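Local atomic coordinates of 5-carboxymethyl-2-hydroxymuconate semialdehyde dehydrogenase (Thermus thermophilus, PDB entry 2D4E), a protein that probably catalyses the NAD-dependent oxidation of 5-carboxymethyl-2-hydroxymuconate semialdehyde to the corresponding acid, as a member of the aldehyde dehydrogenase family. Residues D320-V325 with L415-F420; G345-P350 with Q354-Y359; D48-E53 with V334-D339; E327-I332 with P394-G399. One frame throughout, in Å; residues are numbered along the deposited sequence.

Interaction 1. Residues D320-V325 with L415-F420; sequences DFVGKV and LVAIPF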
loop_
_atom_site.group_PDB
_atom_site.type_symbol
_atom_site.label_atom_id
_atom_site.label_comp_id
_atom_site.label_asym_id
_atom_site.label_seq_id
_atom_site.Cartn_x
_atom_site.Cartn_y
_atom_site.Cartn_z
ATOM N N ASP C 320 -2.988 -43.738 -18.711
ATOM C CA ASP C 320 -1.993 -43.269 -19.660
ATOM C C ASP C 320 -0.977 -42.295 -19.066
ATOM O O ASP C 320 0.227 -42.473 -19.236
ATOM C CB ASP C 320 -2.671 -42.602 -20.856
ATOM C CG ASP C 320 -1.686 -42.259 -21.958
ATOM O OD1 ASP C 320 -1.317 -43.170 -22.732
ATOM O OD2 ASP C 320 -1.262 -41.084 -22.040
ATOM N N PHE C 321 -1.462 -41.264 -18.378
ATOM C CA PHE C 321 -0.573 -40.258 -17.805
ATOM C C PHE C 321 0.348 -40.840 -16.742
ATOM O O PHE C 321 1.561 -40.635 -16.784
ATOM C CB PHE C 321 -1.377 -39.102 -17.198
ATOM C CG PHE C 321 -0.526 -37.932 -16.779
ATOM C CD1 PHE C 321 -0.037 -37.035 -17.728
ATOM C CD2 PHE C 321 -0.180 -37.750 -15.440
ATOM C CE1 PHE C 321 0.789 -35.972 -17.349
ATOM C CE2 PHE C 321 0.644 -36.694 -15.048
ATOM C CZ PHE C 321 1.132 -35.801 -16.004
ATOM N N VAL C 322 -0.231 -41.560 -15.787
ATOM C CA VAL C 322 0.564 -42.158 -14.725
ATOM C C VAL C 322 1.558 -43.146 -15.318
ATOM O O VAL C 322 2.685 -43.270 -14.836
ATOM C CB VAL C 322 -0.332 -42.860 -13.695
ATOM C CG1 VAL C 322 0.526 -43.606 -12.664
ATOM C CG2 VAL C 322 -1.204 -41.822 -13.002
ATOM N N GLY C 323 1.137 -43.840 -16.372
ATOM C CA GLY C 323 2.022 -44.779 -17.031
ATOM C C GLY C 323 3.224 -44.020 -17.558
ATOM O O GLY C 323 4.359 -44.504 -17.488
ATOM N N LYS C 324 2.986 -42.822 -18.085
ATOM C CA LYS C 324 4.082 -42.012 -18.606
ATOM C C LYS C 324 4.979 -41.476 -17.495
ATOM O O LYS C 324 6.177 -41.289 -17.698
ATOM C CB LYS C 324 3.535 -40.871 -19.465
ATOM C CG LYS C 324 3.130 -41.350 -20.850
ATOM C CD LYS C 324 2.307 -40.339 -21.606
ATOM C CE LYS C 324 1.833 -40.944 -22.915
ATOM N NZ LYS C 324 0.782 -40.111 -23.545
ATOM N N VAL C 325 4.405 -41.239 -16.321
ATOM C CA VAL C 325 5.194 -40.751 -15.197
ATOM C C VAL C 325 6.150 -41.867 -14.781
ATOM O O VAL C 325 7.332 -41.628 -14.516
ATOM C CB VAL C 325 4.294 -40.373 -13.992
ATOM C CG1 VAL C 325 5.150 -40.124 -12.758
ATOM C CG2 VAL C 325 3.477 -39.120 -14.321
ATOM N N LEU C 415 6.675 -40.908 -4.900
ATOM C CA LEU C 415 5.431 -40.297 -5.352
ATOM C C LEU C 415 4.246 -41.239 -5.210
ATOM O O LEU C 415 4.384 -42.453 -5.372
ATOM C CB LEU C 415 5.552 -39.887 -6.821
ATOM C CG LEU C 415 4.315 -39.261 -7.482
ATOM C CD1 LEU C 415 4.099 -37.854 -6.927
ATOM C CD2 LEU C 415 4.509 -39.201 -8.994
ATOM N N VAL C 416 3.086 -40.673 -4.894
ATOM C CA VAL C 416 1.867 -41.459 -4.786
ATOM C C VAL C 416 0.826 -40.823 -5.707
ATOM O O VAL C 416 0.478 -39.657 -5.551
ATOM C CB VAL C 416 1.331 -41.526 -3.325
ATOM C CG1 VAL C 416 1.009 -40.134 -2.802
ATOM C CG2 VAL C 416 0.092 -42.404 -3.277
ATOM N N ALA C 417 0.375 -41.593 -6.692
ATOM C CA ALA C 417 -0.619 -41.146 -7.667
ATOM C C ALA C 417 -2.022 -41.539 -7.192
ATOM O O ALA C 417 -2.262 -42.689 -6.819
ATOM C CB ALA C 417 -0.329 -41.776 -9.023
ATOM N N ILE C 418 -2.944 -40.583 -7.224
ATOM C CA ILE C 418 -4.312 -40.795 -6.762
ATOM C C ILE C 418 -5.301 -40.253 -7.788
ATOM O O ILE C 418 -5.169 -39.121 -8.245
ATOM C CB ILE C 418 -4.534 -40.058 -5.429
ATOM C CG1 ILE C 418 -3.431 -40.447 -4.444
ATOM C CG2 ILE C 418 -5.902 -40.395 -4.855
ATOM C CD1 ILE C 418 -3.280 -39.492 -3.277
ATOM N N PRO C 419 -6.312 -41.057 -8.158
ATOM C CA PRO C 419 -7.316 -40.634 -9.140
ATOM C C PRO C 419 -8.434 -39.768 -8.573
ATOM O O PRO C 419 -8.703 -39.786 -7.371
ATOM C CB PRO C 419 -7.860 -41.962 -9.657
ATOM C CG PRO C 419 -7.857 -42.804 -8.414
ATOM C CD PRO C 419 -6.488 -42.482 -7.816
ATOM N N PHE C 420 -9.069 -38.992 -9.444
ATOM C CA PHE C 420 -10.212 -38.183 -9.038
ATOM C C PHE C 420 -11.168 -38.178 -10.223
ATOM O O PHE C 420 -10.734 -38.211 -11.378
ATOM C CB PHE C 420 -9.795 -36.765 -8.595
ATOM C CG PHE C 420 -9.233 -35.895 -9.689
ATOM C CD1 PHE C 420 -10.073 -35.295 -10.628
ATOM C CD2 PHE C 420 -7.868 -35.624 -9.740
ATOM C CE1 PHE C 420 -9.564 -34.432 -11.596
ATOM C CE2 PHE C 420 -7.347 -34.765 -10.700
ATOM C CZ PHE C 420 -8.197 -34.162 -11.634
#
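This contact belongs to the mixed sheet that, as in other aldehyde dehydrogenases, forms the core of the catalytic domain, distinct from the five-stranded NAD-binding sheet. Here helix 315-331 packs on strand 414-420. Two pairs of apolar side chains carry the contact, and no hydrogen bond crosses. Val322 straddles the methyl of Ala417 with both branches: CG2 lies 4.1 Å from Ala417 CB and CG1 lies 4.2 Å from the same atom. Val322 CA and Ala417 CA, 7.2 Å apart, are the nearest pair of CA atoms across the contact. One helical turn further on, Val325 meets Leu415. With CG anti to the backbone N (chi1 178°), Leu415 extends toward the helix. Its CD2 touches Val325 CG1 at 3.9 Å, and the two side chains cross at about a right angle. Phe318 of the same helix also rests on Ala417. Helix 286-298 lies beside this one, and its Leu290 meets Phe321 and Val325. In the sheet, strand 414-420 runs between strands 395-398 and 310-314, and Ile418 packs on Leu312 of the latter.

Interaction 2. Residues G345-P350 with Q354-Y359; sequences GPLIHP and QRVLGY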
loop_
_atom_site.group_PDB
_atom_site.type_symbol
_atom_site.label_atom_id
_atom_site.label_comp_id
_atom_site.label_asym_id
_atom_site.label_seq_id
_atom_site.Cartn_x
_atom_site.Cartn_y
_atom_site.Cartn_z
ATOM N N GLY C 345 20.732 -38.101 -6.823
ATOM C CA GLY C 345 21.841 -38.534 -5.995
ATOM C C GLY C 345 21.364 -39.288 -4.769
ATOM O O GLY C 345 20.217 -39.730 -4.718
ATOM N N PRO C 346 22.230 -39.448 -3.757
ATOM C CA PRO C 346 21.898 -40.158 -2.524
ATOM C C PRO C 346 21.197 -39.283 -1.491
ATOM O O PRO C 346 21.311 -38.055 -1.519
ATOM C CB PRO C 346 23.255 -40.617 -2.032
ATOM C CG PRO C 346 24.109 -39.424 -2.359
ATOM C CD PRO C 346 23.645 -39.030 -3.755
ATOM N N LEU C 347 20.476 -39.929 -0.580
ATOM C CA LEU C 347 19.785 -39.222 0.478
ATOM C C LEU C 347 20.821 -38.800 1.509
ATOM O O LEU C 347 21.928 -39.348 1.563
ATOM C CB LEU C 347 18.704 -40.109 1.103
ATOM C CG LEU C 347 17.662 -40.585 0.087
ATOM C CD1 LEU C 347 16.536 -41.310 0.795
ATOM C CD2 LEU C 347 17.112 -39.379 -0.682
ATOM N N ILE C 348 20.448 -37.821 2.322
ATOM C CA ILE C 348 21.324 -37.231 3.321
ATOM C C ILE C 348 22.056 -38.121 4.323
ATOM O O ILE C 348 23.243 -37.916 4.587
ATOM C CB ILE C 348 20.551 -36.155 4.125
ATOM C CG1 ILE C 348 21.512 -35.374 5.024
ATOM C CG2 ILE C 348 19.445 -36.806 4.939
ATOM C CD1 ILE C 348 22.565 -34.587 4.248
ATOM N N HIS C 349 21.369 -39.113 4.873
ATOM C CA HIS C 349 21.974 -39.942 5.904
ATOM C C HIS C 349 21.330 -41.324 5.901
ATOM O O HIS C 349 20.171 -41.467 5.511
ATOM C CB HIS C 349 21.737 -39.223 7.245
ATOM C CG HIS C 349 22.506 -39.779 8.400
ATOM N ND1 HIS C 349 22.130 -40.928 9.065
ATOM C CD2 HIS C 349 23.609 -39.317 9.037
ATOM C CE1 HIS C 349 22.967 -41.146 10.064
ATOM N NE2 HIS C 349 23.874 -40.185 10.069
ATOM N N PRO C 350 22.076 -42.364 6.314
ATOM C CA PRO C 350 21.483 -43.705 6.329
ATOM C C PRO C 350 20.221 -43.776 7.184
ATOM O O PRO C 350 19.306 -44.535 6.888
ATOM C CB PRO C 350 22.618 -44.595 6.862
ATOM C CG PRO C 350 23.554 -43.637 7.554
ATOM C CD PRO C 350 23.507 -42.423 6.660
ATOM N N GLN C 354 16.594 -45.129 5.978
ATOM C CA GLN C 354 15.805 -46.121 6.701
ATOM C C GLN C 354 14.391 -45.579 6.934
ATOM O O GLN C 354 13.416 -46.332 6.864
ATOM C CB GLN C 354 16.447 -46.476 8.053
ATOM C CG GLN C 354 15.672 -47.571 8.806
ATOM C CD GLN C 354 16.253 -47.926 10.173
ATOM O OE1 GLN C 354 17.457 -48.144 10.318
ATOM N NE2 GLN C 354 15.384 -48.006 11.179
ATOM N N ARG C 355 14.274 -44.277 7.200
ATOM C CA ARG C 355 12.960 -43.690 7.435
ATOM C C ARG C 355 12.128 -43.688 6.161
ATOM O O ARG C 355 10.952 -44.052 6.180
ATOM C CB ARG C 355 13.063 -42.254 7.969
ATOM C CG ARG C 355 11.965 -41.953 8.993
ATOM C CD ARG C 355 11.191 -40.653 8.771
ATOM N NE ARG C 355 11.970 -39.466 9.100
ATOM C CZ ARG C 355 11.451 -38.328 9.556
ATOM N NH1 ARG C 355 10.146 -38.213 9.752
ATOM N NH2 ARG C 355 12.243 -37.294 9.801
ATOM N N VAL C 356 12.736 -43.270 5.057
ATOM C CA VAL C 356 12.033 -43.232 3.778
ATOM C C VAL C 356 11.624 -44.649 3.371
ATOM O O VAL C 356 10.495 -44.870 2.939
ATOM C CB VAL C 356 12.917 -42.602 2.669
ATOM C CG1 VAL C 356 12.214 -42.689 1.322
ATOM C CG2 VAL C 356 13.208 -41.142 3.003
ATOM N N LEU C 357 12.540 -45.605 3.513
ATOM C CA LEU C 357 12.235 -46.994 3.170
ATOM C C LEU C 357 11.136 -47.518 4.079
ATOM O O LEU C 357 10.375 -48.401 3.699
ATOM C CB LEU C 357 13.476 -47.874 3.306
ATOM C CG LEU C 357 14.430 -47.851 2.107
ATOM C CD1 LEU C 357 15.682 -48.658 2.425
ATOM C CD2 LEU C 357 13.715 -48.419 0.882
ATOM N N GLY C 358 11.062 -46.970 5.285
ATOM C CA GLY C 358 10.033 -47.385 6.214
ATOM C C GLY C 358 8.668 -47.010 5.675
ATOM O O GLY C 358 7.696 -47.755 5.846
ATOM N N TYR C 359 8.588 -45.842 5.034
ATOM C CA TYR C 359 7.333 -45.383 4.456
ATOM C C TYR C 359 7.020 -46.212 3.215
ATOM O O TYR C 359 5.868 -46.542 2.953
ATOM C CB TYR C 359 7.412 -43.898 4.101
ATOM C CG TYR C 359 7.125 -42.977 5.271
ATOM C CD1 TYR C 359 8.112 -42.141 5.788
ATOM C CD2 TYR C 359 5.857 -42.934 5.852
ATOM C CE1 TYR C 359 7.846 -41.283 6.850
ATOM C CE2 TYR C 359 5.579 -42.079 6.918
ATOM C CZ TYR C 359 6.576 -41.257 7.409
ATOM O OH TYR C 359 6.305 -40.402 8.455
#
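Gln354 meets Pro350 at the N-terminal start of helix 350-365, where the loop 345-350 turns into the helix. Gln354 N donates to Pro350 O at 2.9 Å, with an N-H...O angle of 156°. This is an i to i+4 bond in the first turn of the helix. Gln354 CB lies 3.6 Å from the same oxygen, as the helical turn brings it there.

Val356, on the second turn, faces the loop. Its CG1 is anti to the backbone N (chi1 175°), which leaves CG2 beside that N and turned to the loop. Val356 CG2 touches Leu347 CD1 at 4.0 Å. Both residues are buried, and the two side chains cross obliquely. Leu347 thus folds back from the lead-in loop and covers Val356 on the helix that follows. Further on, Gly358 N bonds to Gln354 O at 2.9 Å, and Tyr359 N bonds to Arg355 O at 3.2 Å. These bonds continue the helical pattern.

The arrangement is an N-capped helix start. His349 is the N-cap residue, and its ND1 accepts from Glu351 N. Pro350 CD lies over one face of the His349 ring, 3.1 Å above the plane and offset toward the rim. The ring also stacks with Trp200, one of the residues of the sodium site. The side chain of Pro350 is about 9 Å from a bound sodium ion. Strand 43-48 borders this helix start, with Leu47 touching both His349 and Pro350.

Interaction 3. Residues D48-E53 with V334-D339; sequences DPATNE and VGHPLD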
loop_
_atom_site.group_PDB
_atom_site.type_symbol
_atom_site.label_atom_id
_atom_site.label_comp_id
_atom_site.label_asym_id
_atom_site.label_seq_id
_atom_site.Cartn_x
_atom_site.Cartn_y
_atom_site.Cartn_z
ATOM N N ASP C 48 29.541 -38.121 4.271
ATOM C CA ASP C 48 29.417 -37.802 2.857
ATOM C C ASP C 48 28.348 -38.808 2.434
ATOM O O ASP C 48 28.614 -40.002 2.357
ATOM C CB ASP C 48 30.752 -38.071 2.150
ATOM C CG ASP C 48 30.648 -38.013 0.634
ATOM O OD1 ASP C 48 31.712 -37.953 -0.021
ATOM O OD2 ASP C 48 29.523 -38.039 0.091
ATOM N N PRO C 49 27.120 -38.338 2.169
ATOM C CA PRO C 49 26.010 -39.210 1.769
ATOM C C PRO C 49 26.261 -40.143 0.593
ATOM O O PRO C 49 25.533 -41.116 0.407
ATOM C CB PRO C 49 24.872 -38.225 1.511
ATOM C CG PRO C 49 25.585 -36.977 1.096
ATOM C CD PRO C 49 26.736 -36.918 2.056
ATOM N N ALA C 50 27.296 -39.861 -0.188
ATOM C CA ALA C 50 27.622 -40.700 -1.335
ATOM C C ALA C 50 28.410 -41.946 -0.937
ATOM O O ALA C 50 28.386 -42.948 -1.646
ATOM C CB ALA C 50 28.411 -39.899 -2.357
ATOM N N THR C 51 29.094 -41.895 0.201
ATOM C CA THR C 51 29.906 -43.032 0.646
ATOM C C THR C 51 29.763 -43.356 2.132
ATOM O O THR C 51 30.242 -44.392 2.604
ATOM C CB THR C 51 31.386 -42.758 0.393
ATOM O OG1 THR C 51 31.782 -41.616 1.161
ATOM C CG2 THR C 51 31.635 -42.474 -1.087
ATOM N N ASN C 52 29.108 -42.463 2.863
ATOM C CA ASN C 52 28.922 -42.623 4.294
ATOM C C ASN C 52 30.245 -42.608 5.042
ATOM O O ASN C 52 30.352 -43.127 6.153
ATOM C CB ASN C 52 28.128 -43.894 4.605
ATOM C CG ASN C 52 26.647 -43.733 4.300
ATOM O OD1 ASN C 52 26.059 -42.692 4.590
ATOM N ND2 ASN C 52 26.040 -44.757 3.716
ATOM N N GLU C 53 31.255 -42.006 4.420
ATOM C CA GLU C 53 32.571 -41.865 5.036
ATOM C C GLU C 53 32.522 -40.516 5.744
ATOM O O GLU C 53 31.749 -39.637 5.357
ATOM C CB GLU C 53 33.673 -41.796 3.980
ATOM C CG GLU C 53 33.686 -42.909 2.955
ATOM C CD GLU C 53 34.401 -44.150 3.434
ATOM O OE1 GLU C 53 34.918 -44.899 2.571
ATOM O OE2 GLU C 53 34.441 -44.383 4.665
ATOM N N VAL C 334 20.507 -42.340 -11.872
ATOM C CA VAL C 334 20.912 -42.290 -10.471
ATOM C C VAL C 334 22.423 -42.466 -10.394
ATOM O O VAL C 334 22.981 -43.392 -10.986
ATOM C CB VAL C 334 20.215 -43.414 -9.658
ATOM C CG1 VAL C 334 20.623 -43.346 -8.191
ATOM C CG2 VAL C 334 18.698 -43.285 -9.797
ATOM N N GLY C 335 23.091 -41.569 -9.678
ATOM C CA GLY C 335 24.534 -41.661 -9.574
ATOM C C GLY C 335 25.159 -40.672 -8.612
ATOM O O GLY C 335 24.465 -40.004 -7.847
ATOM N N HIS C 336 26.482 -40.577 -8.670
ATOM C CA HIS C 336 27.247 -39.699 -7.801
ATOM C C HIS C 336 26.961 -38.213 -8.028
ATOM O O HIS C 336 26.786 -37.763 -9.163
ATOM C CB HIS C 336 28.743 -39.987 -7.985
ATOM C CG HIS C 336 29.608 -39.395 -6.918
ATOM N ND1 HIS C 336 29.822 -38.038 -6.800
ATOM C CD2 HIS C 336 30.284 -39.973 -5.898
ATOM C CE1 HIS C 336 30.594 -37.806 -5.753
ATOM N NE2 HIS C 336 30.887 -38.963 -5.188
ATOM N N PRO C 337 26.910 -37.429 -6.939
ATOM C CA PRO C 337 26.641 -35.987 -7.011
ATOM C C PRO C 337 27.616 -35.223 -7.905
ATOM O O PRO C 337 27.240 -34.232 -8.527
ATOM C CB PRO C 337 26.741 -35.542 -5.549
ATOM C CG PRO C 337 26.309 -36.754 -4.795
ATOM C CD PRO C 337 27.030 -37.865 -5.538
ATOM N N LEU C 338 28.862 -35.681 -7.961
ATOM C CA LEU C 338 29.889 -35.026 -8.769
ATOM C C LEU C 338 29.925 -35.470 -10.232
ATOM O O LEU C 338 30.751 -34.988 -11.009
ATOM C CB LEU C 338 31.263 -35.240 -8.129
ATOM C CG LEU C 338 31.409 -34.644 -6.722
ATOM C CD1 LEU C 338 32.753 -35.043 -6.107
ATOM C CD2 LEU C 338 31.293 -33.133 -6.802
ATOM N N ASP C 339 29.032 -36.383 -10.603
ATOM C CA ASP C 339 28.947 -36.872 -11.980
ATOM C C ASP C 339 27.935 -36.025 -12.761
ATOM O O ASP C 339 26.741 -36.042 -12.467
ATOM C CB ASP C 339 28.521 -38.346 -11.979
ATOM C CG ASP C 339 28.367 -38.927 -13.383
ATOM O OD1 ASP C 339 28.122 -40.148 -13.484
ATOM O OD2 ASP C 339 28.476 -38.179 -14.382
#
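The imidazole of His336 is approached obliquely by Ala50, whose CB lies 3.9 Å from His336 NE2 and 4.0 Å from His336 CD2. One face of the ring carries Pro337 CD, 3.0 Å above the plane and offset toward the rim. At the edge, Leu338 N donates to His336 ND1 at 2.8 Å. ND1 is therefore the unprotonated nitrogen. The N-H...N angle is 166° and the donor sits in the ring plane, so this bond helps fix the rotation of the ring. CG anti to the backbone N (chi1 -166°) swings the ring toward Ala50.

Ala50 CB also touches Pro337 CD at 4.0 Å. The alanine methyl therefore meets both the ring and the proline that lies on it.

The 48-53 turn links strands 43-48 and 53-59 and directly follows the sodium-site residues Ser46 and Leu47. The Ala50 side chain is about 10 Å from a sodium ion. Residues 334-339 follow helix 315-331. His336 to Asp339 form a type I beta turn, closed by Asp339 N to His336 O. In the 48-53 loop, Asp48 makes an Asx turn: Ala50 N donates to Asp48 OD2 at 2.9 Å, from above the carboxylate plane. Asp48 O accepts from both Thr51 N and Asn52 N. Asp48 OD1 has a salt-bridge partner in Arg19 of helix 12-24, while Leu338 packs against that same helix. Tyr391 touches both Ala50 and Pro337.

Interaction 4. Residues E327-I332 with P394-G399; sequences ERARAI and PTVFVG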
loop_
_atom_site.group_PDB
_atom_site.type_symbol
_atom_site.label_atom_id
_atom_site.label_comp_id
_atom_site.label_asym_id
_atom_site.label_seq_id
_atom_site.Cartn_x
_atom_site.Cartn_y
_atom_site.Cartn_z
ATOM N N GLU C 327 7.429 -44.411 -16.584
ATOM C CA GLU C 327 8.538 -44.617 -17.509
ATOM C C GLU C 327 9.587 -43.518 -17.382
ATOM O O GLU C 327 10.780 -43.779 -17.514
ATOM C CB GLU C 327 8.035 -44.708 -18.956
ATOM C CG GLU C 327 7.228 -45.975 -19.236
ATOM C CD GLU C 327 7.896 -47.233 -18.682
ATOM O OE1 GLU C 327 9.067 -47.496 -19.043
ATOM O OE2 GLU C 327 7.254 -47.961 -17.885
ATOM N N ARG C 328 9.152 -42.291 -17.124
ATOM C CA ARG C 328 10.103 -41.201 -16.952
ATOM C C ARG C 328 10.923 -41.443 -15.677
ATOM O O ARG C 328 12.140 -41.275 -15.665
ATOM C CB ARG C 328 9.363 -39.860 -16.885
ATOM C CG ARG C 328 8.827 -39.393 -18.237
ATOM C CD ARG C 328 9.950 -38.880 -19.129
ATOM N NE ARG C 328 10.465 -37.607 -18.631
ATOM C CZ ARG C 328 9.898 -36.422 -18.859
ATOM N NH1 ARG C 328 8.797 -36.334 -19.597
ATOM N NH2 ARG C 328 10.410 -35.328 -18.309
ATOM N N ALA C 329 10.257 -41.859 -14.606
ATOM C CA ALA C 329 10.940 -42.132 -13.343
ATOM C C ALA C 329 11.936 -43.280 -13.517
ATOM O O ALA C 329 13.019 -43.279 -12.920
ATOM C CB ALA C 329 9.923 -42.489 -12.267
ATOM N N ARG C 330 11.556 -44.257 -14.335
ATOM C CA ARG C 330 12.395 -45.418 -14.603
ATOM C C ARG C 330 13.670 -44.979 -15.321
ATOM O O ARG C 330 14.750 -45.516 -15.075
ATOM C CB ARG C 330 11.640 -46.425 -15.483
ATOM C CG ARG C 330 12.184 -47.843 -15.416
ATOM C CD ARG C 330 11.600 -48.737 -16.510
ATOM N NE ARG C 330 10.148 -48.894 -16.440
ATOM C CZ ARG C 330 9.501 -49.540 -15.473
ATOM N NH1 ARG C 330 10.171 -50.095 -14.470
ATOM N NH2 ARG C 330 8.181 -49.657 -15.525
ATOM N N ALA C 331 13.535 -43.990 -16.199
ATOM C CA ALA C 331 14.667 -43.480 -16.970
ATOM C C ALA C 331 15.603 -42.540 -16.205
ATOM O O ALA C 331 16.711 -42.268 -16.663
ATOM C CB ALA C 331 14.153 -42.785 -18.229
ATOM N N ILE C 332 15.165 -42.040 -15.051
ATOM C CA ILE C 332 15.992 -41.133 -14.254
ATOM C C ILE C 332 17.365 -41.741 -13.938
ATOM O O ILE C 332 17.450 -42.844 -13.400
ATOM C CB ILE C 332 15.284 -40.760 -12.923
ATOM C CG1 ILE C 332 14.023 -39.939 -13.222
ATOM C CG2 ILE C 332 16.230 -39.985 -12.021
ATOM C CD1 ILE C 332 13.167 -39.645 -12.016
ATOM N N PRO C 394 14.092 -43.813 -7.697
ATOM C CA PRO C 394 12.894 -42.974 -7.753
ATOM C C PRO C 394 11.723 -43.957 -7.646
ATOM O O PRO C 394 11.699 -44.982 -8.333
ATOM C CB PRO C 394 13.019 -42.320 -9.119
ATOM C CG PRO C 394 14.505 -42.072 -9.203
ATOM C CD PRO C 394 15.088 -43.382 -8.703
ATOM N N THR C 395 10.765 -43.646 -6.782
ATOM C CA THR C 395 9.634 -44.532 -6.515
ATOM C C THR C 395 8.248 -43.953 -6.808
ATOM O O THR C 395 7.971 -42.797 -6.499
ATOM C CB THR C 395 9.693 -44.976 -5.031
ATOM O OG1 THR C 395 10.975 -45.561 -4.770
ATOM C CG2 THR C 395 8.593 -45.992 -4.706
ATOM N N VAL C 396 7.380 -44.772 -7.397
ATOM C CA VAL C 396 6.017 -44.361 -7.722
ATOM C C VAL C 396 5.006 -45.408 -7.269
ATOM O O VAL C 396 5.138 -46.591 -7.595
ATOM C CB VAL C 396 5.802 -44.163 -9.250
ATOM C CG1 VAL C 396 4.363 -43.731 -9.515
ATOM C CG2 VAL C 396 6.766 -43.138 -9.802
ATOM N N PHE C 397 3.999 -44.957 -6.528
ATOM C CA PHE C 397 2.922 -45.814 -6.032
ATOM C C PHE C 397 1.605 -45.308 -6.597
ATOM O O PHE C 397 1.494 -44.152 -6.989
ATOM C CB PHE C 397 2.757 -45.714 -4.511
ATOM C CG PHE C 397 3.695 -46.563 -3.713
ATOM C CD1 PHE C 397 4.798 -45.990 -3.077
ATOM C CD2 PHE C 397 3.427 -47.916 -3.510
ATOM C CE1 PHE C 397 5.618 -46.751 -2.241
ATOM C CE2 PHE C 397 4.239 -48.689 -2.677
ATOM C CZ PHE C 397 5.336 -48.106 -2.037
ATOM N N VAL C 398 0.608 -46.181 -6.625
ATOM C CA VAL C 398 -0.735 -45.792 -7.022
ATOM C C VAL C 398 -1.477 -46.124 -5.737
ATOM O O VAL C 398 -1.408 -47.254 -5.257
ATOM C CB VAL C 398 -1.306 -46.642 -8.165
ATOM C CG1 VAL C 398 -2.809 -46.431 -8.247
ATOM C CG2 VAL C 398 -0.667 -46.232 -9.483
ATOM N N GLY C 399 -2.145 -45.138 -5.153
ATOM C CA GLY C 399 -2.851 -45.397 -3.917
ATOM C C GLY C 399 -4.074 -44.536 -3.691
ATOM O O GLY C 399 -4.702 -44.053 -4.637
#
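The C-terminal part of helix 315-331 lies over the residue leading into strand 395-398, with Ala329 CA and Pro394 CA 6.0 Å apart. This is helix-on-sheet packing, in which the helix covers one face of the mixed sheet of the aldehyde dehydrogenase fold. The contact is apolar and buried.

Pro394 packs against Ala329 of the helix and against Ile332 just beyond it. Its CB lies 3.9 Å from Ala329 O, and its ring meets Ile332. Ile332 reaches the proline with two branches. Ile332 CG2 touches Pro394 CG at 3.9 Å, and Ile332 CD1 lies at the same distance from both Pro394 CB and Pro394 CG. CG2 is anti to the backbone N, while CG1 lies beside that N (chi1 -66°), and the ring is met by both arms.

Along the helix, Arg330 grips the Glu327 carboxylate side-on through NE and NH2, which stand 32° and 24° out of the carboxylate plane.

Phe298 of helix 286-298 packs on Ala329, Ile332 and Val396 together. On the helix side, the second subunit comes close: its Gly514 packs on Arg328, Ala331 and Ile332, and its Phe513 O accepts from Arg328 NH2. Arg328 NH2 also forms a salt bridge with Asp291 of its own chain.

Two residues up the strand from Pro394, Val396 turns its CG2 branch to the helix and touches Ala329 CB at 4.1 Å.

Interactions 1 and 4 share helix 315-331 and adjoining strands of one mixed sheet, with centres 9 Å apart. Leu415 N and O probably bond to Thr395 O and Phe397 N, joining the two strands. Interactions 2 and 3 lie about 13 Å apart between centres and touch where Pro49 meets Leu347. Interaction 3 meets interaction 4 through Val334 and Pro394. Along the chain, residues 48-53 come first, then helix 315-331. The chain leaving this helix passes interaction 3 and then interaction 2, whose side chains lie about 9 to 10 Å from bound sodium or NAD. It then returns to the sheet, with strands 395-398 and 414-420 last.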